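Local coordinates for OsmC family protein (PDB 5CML), which is the alpha/beta-hydrolase domain of a thermophilic OsmC-containing carboxyl esterase and probably hydrolyses carboxylic esters with a serine nucleophile, at residues G132-L143 / D200-L211; T153-L161 / P165-L173. All coordinates share one frame; numbering follows the deposited sequence. Where two conformers were deposited one is given.

Interaction 1 (G132-L143 / D200-L211); sequences GAPCDPAHVRHL and DQIVGIENAACL
Asn-207 reaches from the first turn of helix 206-214 to the loop leading into helix 137-141, and its amide supplies the direct hydrogen bond across this contact: Cys-135 N donates to Asn-207 OD1 at 2.8 Å, with 155° at the hydrogen. Asn-207 CG lies beside the backbone N and opposite the carbonyl carbon (chi1 -73°), which carries the amide toward Cys-135 and His-139. The other end of the amide is tied down as well, since Asn-207 ND2 donates a hydrogen bond to Gly-204 O, which lies in the amide plane. With both ends held, the amide stands nearly upright over one face of the His-139 ring, the planes 85° apart and OD1 of Asn-207 3.2 Å from CG of His-139. That ring is steadied from its own segment: Asp-136 OD1, at the N-cap, accepts from His-139 N in a capping bond and from His-139 ND1 at 2.7 Å. A water adds a second polar bridge, donating to His-139 O and Ile-202 O.

Cys-135 and Cys-210 are known to form a disulfide. In the conformers described here SG of Cys-135 and SG of Cys-210 stand 3.0 Å apart, too long for that bond; each residue has two conformers, so the distance is doubtful evidence.

Apolar contacts fill the remainder. Leu-143 CD2 presses on Ile-202 CG2 at 3.5 Å, a tight pair crossing at about a right angle, while Val-203 CG1 touches Pro-134 CA at 3.7 Å and Leu-211 CG meets Cys-135 CB at 3.8 Å.

Asp-200 OD1 accepts from Ile-202 N, an Asx turn, and from Val-203 N, completing an Asx motif; OD2 binds His-229, consistent with the acid of a Ser-His-Asp triad with Ser-109. Helix 110-118 packs on Pro-134, Leu-143 and Leu-211, strand 192-196 backs Leu-211, and helix 170-179 lies against Pro-137 and Val-140.

Interaction 2 (T153-L161 / P165-L173); sequences TVGEAVVDL and PFRIKKQFL
Gly-155 O is held by two donors: Lys-170 N at 2.7 Å, approaching from above the carbonyl plane, and a water that also accepts from Gln-171 N. These bonds link the start of helix 170-179 to a beta hairpin of antiparallel strands 156-159 and 166-169. Four backbone bonds set its register. Ala-157 exchanges them with Ile-168 and Val-159 with Phe-166, the shortest being Ala-157 N to Ile-168 O at 2.6 Å.

A salt-bridge network spans the two strands. OE1 of Glu-156 receives NE of Arg-167 at 2.9 Å and, weakly, NH2 of the same residue, while OE2 of Glu-156 takes NZ of Lys-169 at 2.9 Å on its anti lone pair. Carboxylate and guanidinium planes are 55° apart, so the ion pair is not a coplanar fork. Two cations would be expected to favour the ionised carboxylate.

The face carrying Ala-157, Val-159, Phe-166 and Ile-168 is apolar. Val-159 and Ile-168 pack beside Leu-144 of the adjoining strand, and Val-159 also meets Leu-110 of helix 110-118. Phe-166 CG sits between backbone N and carbonyl carbon (chi1 61°), which lays the ring over the neighbouring strand. Val-159 CB makes a CH-pi contact 3.6 Å from the Phe-166 ring centroid, 16° off its normal, while Leu-161 CD1 touches the ring edge at CE1 of Phe-166, 3.8 Å away.

In the fold
From the N terminus, the chain runs through the first strands of the main sheet and leaves strand 127-131 into 132-143, the first half of interaction 1. It then forms strand 144-146 and the hairpin of interaction 2, which closes a short local loop between 161 and 165. The rest of helix 170-179, helix 181-187 and strand 192-196 follow before 200-211 closes the larger loop of interaction 1. Interaction 2 is therefore nested inside interaction 1, their centres about 17 Å apart. They meet directly: Leu-143 O lies 2.8 Å from Asp-160 N, a probable hydrogen bond, and Ile-202 packs on Leu-161. Together they tie the small three-stranded sheet to loops following strands 127-131 and 192-196.

Interaction 1 (G132-L143 / D200-L211)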
loop_
_atom_site.group_PDB
_atom_site.type_symbol
_atom_site.label_atom_id
_atom_site.label_comp_id
_atom_site.label_asym_id
_atom_site.label_seq_id
_atom_site.Cartn_x
_atom_site.Cartn_y
_atom_site.Cartn_z
ATOM N N GLY A 132 5.270 6.571 2.991
ATOM C CA GLY A 132 5.441 6.497 4.430
ATOM C C GLY A 132 5.755 5.098 4.939
ATOM O O GLY A 132 5.453 4.778 6.082
ATOM N N ALA A 133 6.365 4.266 4.110
ATOM C CA ALA A 133 6.593 2.855 4.486
ATOM C C ALA A 133 7.736 2.692 5.500
ATOM O O ALA A 133 8.785 3.316 5.363
ATOM C CB ALA A 133 6.892 2.019 3.258
ATOM N N PRO A 134 7.536 1.828 6.504
ATOM C CA PRO A 134 8.635 1.507 7.416
ATOM C C PRO A 134 9.593 0.537 6.741
ATOM O O PRO A 134 9.181 -0.182 5.845
ATOM C CB PRO A 134 7.929 0.895 8.616
ATOM C CG PRO A 134 6.713 0.261 8.050
ATOM C CD PRO A 134 6.281 1.176 6.900
ATOM N N CYS A 135 10.853 0.524 7.160
ATOM C CA CYS A 135 11.862 -0.253 6.454
ATOM C C CYS A 135 12.188 -1.570 7.131
ATOM O O CYS A 135 12.735 -2.467 6.492
ATOM C CB CYS A 135 13.143 0.560 6.312
ATOM S SG CYS A 135 14.012 0.840 7.861
ATOM N N ASP A 136 11.867 -1.681 8.419
ATOM C CA ASP A 136 12.277 -2.856 9.179
ATOM C C ASP A 136 11.380 -3.141 10.387
ATOM O O ASP A 136 10.543 -2.321 10.760
ATOM C CB ASP A 136 13.748 -2.698 9.619
ATOM C CG ASP A 136 13.992 -1.488 10.497
ATOM O OD1 ASP A 136 13.065 -1.006 11.185
ATOM O OD2 ASP A 136 15.156 -1.028 10.523
ATOM N N PRO A 137 11.527 -4.332 10.990
ATOM C CA PRO A 137 10.666 -4.652 12.129
ATOM C C PRO A 137 10.789 -3.706 13.321
ATOM O O PRO A 137 9.803 -3.483 14.001
ATOM C CB PRO A 137 11.125 -6.074 12.504
ATOM C CG PRO A 137 11.502 -6.662 11.191
ATOM C CD PRO A 137 12.188 -5.540 10.460
ATOM N N ALA A 138 11.960 -3.146 13.585
ATOM C CA ALA A 138 12.060 -2.248 14.718
ATOM C C ALA A 138 11.113 -1.057 14.555
ATOM O O ALA A 138 10.453 -0.631 15.510
ATOM C CB ALA A 138 13.507 -1.782 14.908
ATOM N N HIS A 139 11.008 -0.539 13.338
ATOM C CA HIS A 139 10.170 0.628 13.112
ATOM C C HIS A 139 8.687 0.233 13.036
ATOM O O HIS A 139 7.817 1.033 13.363
ATOM C CB HIS A 139 10.645 1.374 11.864
ATOM C CG HIS A 139 11.897 2.162 12.101
ATOM N ND1 HIS A 139 13.155 1.659 11.852
ATOM C CD2 HIS A 139 12.082 3.411 12.591
ATOM C CE1 HIS A 139 14.062 2.567 12.181
ATOM N NE2 HIS A 139 13.437 3.637 12.635
ATOM N N VAL A 140 8.394 -1.002 12.660
ATOM C CA VAL A 140 7.030 -1.499 12.793
ATOM C C VAL A 140 6.661 -1.701 14.272
ATOM O O VAL A 140 5.555 -1.347 14.679
ATOM C CB VAL A 140 6.832 -2.821 12.004
ATOM C CG1 VAL A 140 5.426 -3.380 12.217
ATOM C CG2 VAL A 140 7.066 -2.568 10.522
ATOM N N ARG A 141 7.564 -2.273 15.071
ATOM C CA ARG A 141 7.289 -2.470 16.496
ATOM C C ARG A 141 6.927 -1.185 17.220
ATOM O O ARG A 141 6.135 -1.198 18.163
ATOM C CB ARG A 141 8.479 -3.127 17.195
ATOM C CG ARG A 141 8.563 -4.604 16.914
ATOM C CD ARG A 141 9.509 -5.309 17.864
ATOM N NE ARG A 141 10.899 -4.901 17.682
ATOM C CZ ARG A 141 11.732 -5.455 16.805
ATOM N NH1 ARG A 141 11.304 -6.427 15.983
ATOM N NH2 ARG A 141 12.983 -5.026 16.735
ATOM N N HIS A 142 7.500 -0.075 16.775
ATOM C CA HIS A 142 7.171 1.232 17.335
ATOM C C HIS A 142 5.664 1.514 17.265
ATOM O O HIS A 142 5.116 2.236 18.102
ATOM C CB HIS A 142 7.952 2.314 16.594
ATOM C CG HIS A 142 7.764 3.683 17.161
ATOM N ND1 HIS A 142 7.038 4.665 16.519
ATOM C CD2 HIS A 142 8.204 4.234 18.315
ATOM C CE1 HIS A 142 7.037 5.761 17.256
ATOM N NE2 HIS A 142 7.742 5.528 18.349
ATOM N N LEU A 143 5.008 0.931 16.267
ATOM C CA LEU A 143 3.594 1.194 15.968
ATOM C C LEU A 143 2.604 0.213 16.599
ATOM O O LEU A 143 1.397 0.471 16.598
ATOM C CB LEU A 143 3.374 1.157 14.456
ATOM C CG LEU A 143 4.325 1.968 13.585
ATOM C CD1 LEU A 143 4.062 1.670 12.111
ATOM C CD2 LEU A 143 4.211 3.464 13.858
ATOM N N ASP A 200 7.321 13.421 8.901
ATOM C CA ASP A 200 6.522 12.292 9.364
ATOM C C ASP A 200 6.868 11.962 10.814
ATOM O O ASP A 200 8.026 11.699 11.139
ATOM C CB ASP A 200 6.750 11.080 8.437
ATOM C CG ASP A 200 5.714 9.952 8.616
ATOM O OD1 ASP A 200 5.263 9.672 9.751
ATOM O OD2 ASP A 200 5.364 9.322 7.587
ATOM N N GLN A 201 5.854 11.987 11.677
ATOM C CA GLN A 201 6.032 11.752 13.116
ATOM C C GLN A 201 5.803 10.302 13.534
ATOM O O GLN A 201 6.051 9.934 14.698
ATOM C CB GLN A 201 5.077 12.643 13.908
ATOM C CG GLN A 201 5.388 14.122 13.809
ATOM C CD GLN A 201 4.286 14.974 14.405
ATOM O OE1 GLN A 201 3.580 15.690 13.693
ATOM N NE2 GLN A 201 4.124 14.893 15.713
ATOM N N ILE A 202 5.324 9.492 12.594
ATOM C CA ILE A 202 4.874 8.134 12.881
ATOM C C ILE A 202 5.903 7.143 12.378
ATOM O O ILE A 202 6.308 6.234 13.088
ATOM C CB ILE A 202 3.509 7.860 12.209
ATOM C CG1 ILE A 202 2.481 8.901 12.664
ATOM C CG2 ILE A 202 3.007 6.450 12.508
ATOM C CD1 ILE A 202 2.167 8.906 14.157
ATOM N N VAL A 203 6.278 7.304 11.115
ATOM C CA VAL A 203 7.340 6.530 10.490
ATOM C C VAL A 203 8.386 7.524 10.008
ATOM O O VAL A 203 8.149 8.294 9.070
ATOM C CB VAL A 203 6.829 5.680 9.308
ATOM C CG1 VAL A 203 7.979 4.960 8.645
ATOM C CG2 VAL A 203 5.742 4.689 9.772
ATOM N N GLY A 204 9.530 7.554 10.682
ATOM C CA GLY A 204 10.534 8.550 10.364
ATOM C C GLY A 204 11.105 8.447 8.956
ATOM O O GLY A 204 11.195 7.370 8.366
ATOM N N ILE A 205 11.549 9.592 8.440
ATOM C CA ILE A 205 12.099 9.690 7.106
ATOM C C ILE A 205 13.324 8.775 6.904
ATOM O O ILE A 205 13.594 8.359 5.778
ATOM C CB ILE A 205 12.452 11.182 6.797
ATOM C CG1 ILE A 205 13.018 11.347 5.405
ATOM C CG2 ILE A 205 13.441 11.726 7.816
ATOM C CD1 ILE A 205 11.990 11.333 4.374
ATOM N N GLU A 206 14.041 8.433 7.977
ATOM C CA GLU A 206 15.173 7.523 7.842
ATOM C C GLU A 206 14.752 6.173 7.226
ATOM O O GLU A 206 15.571 5.499 6.605
ATOM C CB GLU A 206 15.876 7.290 9.194
ATOM C CG GLU A 206 15.017 6.620 10.249
ATOM C CD GLU A 206 14.216 7.602 11.092
ATOM O OE1 GLU A 206 13.923 8.741 10.633
ATOM O OE2 GLU A 206 13.899 7.225 12.245
ATOM N N ASN A 207 13.467 5.815 7.342
ATOM C CA ASN A 207 12.966 4.563 6.767
ATOM C C ASN A 207 13.022 4.608 5.250
ATOM O O ASN A 207 13.329 3.605 4.612
ATOM C CB ASN A 207 11.519 4.273 7.222
ATOM C CG ASN A 207 11.442 3.828 8.661
ATOM O OD1 ASN A 207 11.485 2.637 8.942
ATOM N ND2 ASN A 207 11.317 4.778 9.579
ATOM N N ALA A 208 12.778 5.783 4.664
ATOM C CA ALA A 208 12.855 5.901 3.219
ATOM C C ALA A 208 14.314 5.775 2.756
ATOM O O ALA A 208 14.584 5.186 1.722
ATOM C CB ALA A 208 12.232 7.235 2.744
ATOM N N ALA A 209 15.260 6.323 3.522
ATOM C CA ALA A 209 16.669 6.215 3.145
ATOM C C ALA A 209 17.122 4.760 3.213
ATOM O O ALA A 209 17.870 4.282 2.366
ATOM C CB ALA A 209 17.525 7.075 4.050
ATOM N N CYS A 210 16.637 4.049 4.221
ATOM C CA CYS A 210 16.931 2.647 4.416
ATOM C C CYS A 210 16.441 1.815 3.231
ATOM O O CYS A 210 17.156 0.980 2.689
ATOM C CB CYS A 210 16.267 2.202 5.719
ATOM S SG CYS A 210 16.404 0.497 6.119
ATOM N N LEU A 211 15.190 2.068 2.832
ATOM C CA LEU A 211 14.626 1.325 1.717
ATOM C C LEU A 211 15.353 1.684 0.417
ATOM O O LEU A 211 15.618 0.814 -0.407
ATOM C CB LEU A 211 13.112 1.574 1.584
ATOM C CG LEU A 211 12.247 0.920 2.674
ATOM C CD1 LEU A 211 10.820 1.507 2.711
ATOM C CD2 LEU A 211 12.170 -0.582 2.450
HETATM O O HOH W 1 7.985 3.833 13.017
#

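Interaction 2 (T153-L161 / P165-L173)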
loop_
_atom_site.group_PDB
_atom_site.type_symbol
_atom_site.label_atom_id
_atom_site.label_comp_id
_atom_site.label_asym_id
_atom_site.label_seq_id
_atom_site.Cartn_x
_atom_site.Cartn_y
_atom_site.Cartn_z
ATOM N N THR A 153 -10.594 -15.398 19.391
ATOM C CA THR A 153 -9.676 -14.611 18.574
ATOM C C THR A 153 -8.312 -14.526 19.244
ATOM O O THR A 153 -8.165 -13.929 20.313
ATOM C CB THR A 153 -10.210 -13.185 18.323
ATOM O OG1 THR A 153 -11.498 -13.259 17.696
ATOM C CG2 THR A 153 -9.261 -12.391 17.425
ATOM N N VAL A 154 -7.323 -15.135 18.597
ATOM C CA VAL A 154 -5.954 -15.172 19.093
ATOM C C VAL A 154 -5.027 -14.557 18.044
ATOM O O VAL A 154 -5.412 -14.397 16.878
ATOM C CB VAL A 154 -5.517 -16.632 19.409
ATOM C CG1 VAL A 154 -4.129 -16.689 20.058
ATOM C CG2 VAL A 154 -6.532 -17.304 20.322
ATOM N N GLY A 155 -3.825 -14.175 18.471
ATOM C CA GLY A 155 -2.744 -13.875 17.554
ATOM C C GLY A 155 -2.896 -12.581 16.780
ATOM O O GLY A 155 -2.534 -12.526 15.600
ATOM N N GLU A 156 -3.428 -11.545 17.427
ATOM C CA GLU A 156 -3.562 -10.234 16.780
ATOM C C GLU A 156 -2.780 -9.157 17.535
ATOM O O GLU A 156 -2.289 -9.384 18.636
ATOM C CB GLU A 156 -5.046 -9.862 16.644
ATOM C CG GLU A 156 -5.820 -10.928 15.850
ATOM C CD GLU A 156 -7.214 -10.499 15.399
ATOM O OE1 GLU A 156 -7.659 -9.402 15.766
ATOM O OE2 GLU A 156 -7.868 -11.279 14.671
ATOM N N ALA A 157 -2.633 -7.997 16.906
ATOM C CA ALA A 157 -1.891 -6.884 17.503
ATOM C C ALA A 157 -2.654 -5.590 17.269
ATOM O O ALA A 157 -3.421 -5.506 16.300
ATOM C CB ALA A 157 -0.485 -6.807 16.911
ATOM N N VAL A 158 -2.456 -4.595 18.143
ATOM C CA VAL A 158 -3.084 -3.275 17.979
ATOM C C VAL A 158 -2.074 -2.247 17.437
ATOM O O VAL A 158 -0.988 -2.079 17.984
ATOM C CB VAL A 158 -3.678 -2.762 19.302
ATOM C CG1 VAL A 158 -4.270 -1.346 19.151
ATOM C CG2 VAL A 158 -4.749 -3.713 19.815
ATOM N N VAL A 159 -2.468 -1.562 16.365
ATOM C CA VAL A 159 -1.615 -0.632 15.641
ATOM C C VAL A 159 -2.062 0.799 15.916
ATOM O O VAL A 159 -3.257 1.092 15.922
ATOM C CB VAL A 159 -1.669 -0.872 14.112
ATOM C CG1 VAL A 159 -0.689 0.040 13.375
ATOM C CG2 VAL A 159 -1.392 -2.328 13.776
ATOM N N ASP A 160 -1.091 1.687 16.103
ATOM C CA ASP A 160 -1.342 3.106 16.310
ATOM C C ASP A 160 -0.530 3.909 15.291
ATOM O O ASP A 160 0.702 3.895 15.324
ATOM C CB ASP A 160 -0.976 3.477 17.749
ATOM C CG ASP A 160 -1.158 4.959 18.063
ATOM O OD1 ASP A 160 -1.754 5.721 17.266
ATOM O OD2 ASP A 160 -0.703 5.351 19.154
ATOM N N LEU A 161 -1.228 4.542 14.346
ATOM C CA LEU A 161 -0.601 5.415 13.348
ATOM C C LEU A 161 -0.967 6.879 13.595
ATOM O O LEU A 161 -0.852 7.724 12.700
ATOM C CB LEU A 161 -1.026 5.020 11.943
ATOM C CG LEU A 161 -0.804 3.572 11.528
ATOM C CD1 LEU A 161 -1.304 3.456 10.115
ATOM C CD2 LEU A 161 0.667 3.202 11.641
ATOM N N PRO A 165 -6.977 3.702 16.059
ATOM C CA PRO A 165 -6.161 2.490 16.114
ATOM C C PRO A 165 -6.870 1.295 15.483
ATOM O O PRO A 165 -8.090 1.337 15.292
ATOM C CB PRO A 165 -5.947 2.276 17.622
ATOM C CG PRO A 165 -7.101 2.942 18.269
ATOM C CD PRO A 165 -7.470 4.099 17.390
ATOM N N PHE A 166 -6.125 0.238 15.173
ATOM C CA PHE A 166 -6.735 -0.932 14.546
ATOM C C PHE A 166 -5.992 -2.211 14.887
ATOM O O PHE A 166 -4.913 -2.176 15.467
ATOM C CB PHE A 166 -6.817 -0.748 13.016
ATOM C CG PHE A 166 -5.483 -0.564 12.322
ATOM C CD1 PHE A 166 -4.932 0.697 12.186
ATOM C CD2 PHE A 166 -4.818 -1.647 11.755
ATOM C CE1 PHE A 166 -3.729 0.882 11.523
ATOM C CE2 PHE A 166 -3.609 -1.468 11.078
ATOM C CZ PHE A 166 -3.064 -0.206 10.974
ATOM N N ARG A 167 -6.597 -3.340 14.531
ATOM C CA ARG A 167 -6.003 -4.652 14.787
ATOM C C ARG A 167 -5.419 -5.253 13.528
ATOM O O ARG A 167 -5.948 -5.032 12.439
ATOM C CB ARG A 167 -7.044 -5.629 15.335
ATOM C CG ARG A 167 -7.813 -5.148 16.537
ATOM C CD ARG A 167 -9.115 -5.930 16.668
ATOM N NE ARG A 167 -8.871 -7.249 17.241
ATOM C CZ ARG A 167 -8.608 -7.458 18.527
ATOM N NH1 ARG A 167 -8.546 -6.428 19.364
ATOM N NH2 ARG A 167 -8.395 -8.691 18.974
ATOM N N ILE A 168 -4.346 -6.024 13.676
ATOM C CA ILE A 168 -3.839 -6.867 12.594
ATOM C C ILE A 168 -3.337 -8.199 13.163
ATOM O O ILE A 168 -3.108 -8.318 14.367
ATOM C CB ILE A 168 -2.697 -6.187 11.805
ATOM C CG1 ILE A 168 -1.508 -5.892 12.721
ATOM C CG2 ILE A 168 -3.216 -4.932 11.134
ATOM C CD1 ILE A 168 -0.235 -5.553 11.945
ATOM N N LYS A 169 -3.165 -9.198 12.302
ATOM C CA LYS A 169 -2.585 -10.473 12.739
ATOM C C LYS A 169 -1.108 -10.345 13.172
ATOM O O LYS A 169 -0.308 -9.671 12.510
ATOM C CB LYS A 169 -2.704 -11.509 11.618
ATOM C CG LYS A 169 -4.137 -11.767 11.150
ATOM C CD LYS A 169 -5.015 -12.212 12.311
ATOM C CE LYS A 169 -6.245 -12.970 11.842
ATOM N NZ LYS A 169 -7.023 -13.525 12.997
ATOM N N LYS A 170 -0.748 -10.977 14.289
ATOM C CA LYS A 170 0.665 -11.072 14.686
ATOM C C LYS A 170 1.479 -11.758 13.592
ATOM O O LYS A 170 2.679 -11.496 13.444
ATOM C CB LYS A 170 0.830 -11.833 16.002
ATOM C CG LYS A 170 0.277 -11.114 17.227
ATOM C CD LYS A 170 0.415 -11.986 18.479
ATOM C CE LYS A 170 -0.527 -11.545 19.594
ATOM N NZ LYS A 170 -0.415 -12.406 20.814
ATOM N N GLN A 171 0.812 -12.616 12.823
ATOM C CA GLN A 171 1.424 -13.294 11.685
ATOM C C GLN A 171 2.053 -12.286 10.718
ATOM O O GLN A 171 3.071 -12.582 10.094
ATOM C CB GLN A 171 0.377 -14.166 10.958
ATOM C CG GLN A 171 0.892 -14.896 9.708
ATOM C CD GLN A 171 -0.220 -15.556 8.898
ATOM O OE1 GLN A 171 -1.357 -15.078 8.870
ATOM N NE2 GLN A 171 0.109 -16.660 8.235
ATOM N N PHE A 172 1.466 -11.095 10.603
ATOM C CA PHE A 172 2.007 -10.089 9.702
ATOM C C PHE A 172 3.465 -9.744 10.047
ATOM O O PHE A 172 4.335 -9.847 9.196
ATOM C CB PHE A 172 1.153 -8.813 9.723
ATOM C CG PHE A 172 1.742 -7.681 8.933
ATOM C CD1 PHE A 172 1.749 -7.720 7.546
ATOM C CD2 PHE A 172 2.293 -6.579 9.572
ATOM C CE1 PHE A 172 2.309 -6.691 6.811
ATOM C CE2 PHE A 172 2.847 -5.537 8.835
ATOM C CZ PHE A 172 2.848 -5.594 7.456
ATOM N N LEU A 173 3.732 -9.330 11.282
ATOM C CA LEU A 173 5.083 -8.927 11.622
ATOM C C LEU A 173 5.992 -10.126 11.626
ATOM O O LEU A 173 7.130 -10.020 11.184
ATOM C CB LEU A 173 5.159 -8.224 12.970
ATOM C CG LEU A 173 6.565 -7.719 13.354
ATOM C CD1 LEU A 173 7.319 -7.009 12.219
ATOM C CD2 LEU A 173 6.473 -6.773 14.517
HETATM O O HOH W 2 -1.664 -14.249 13.529
#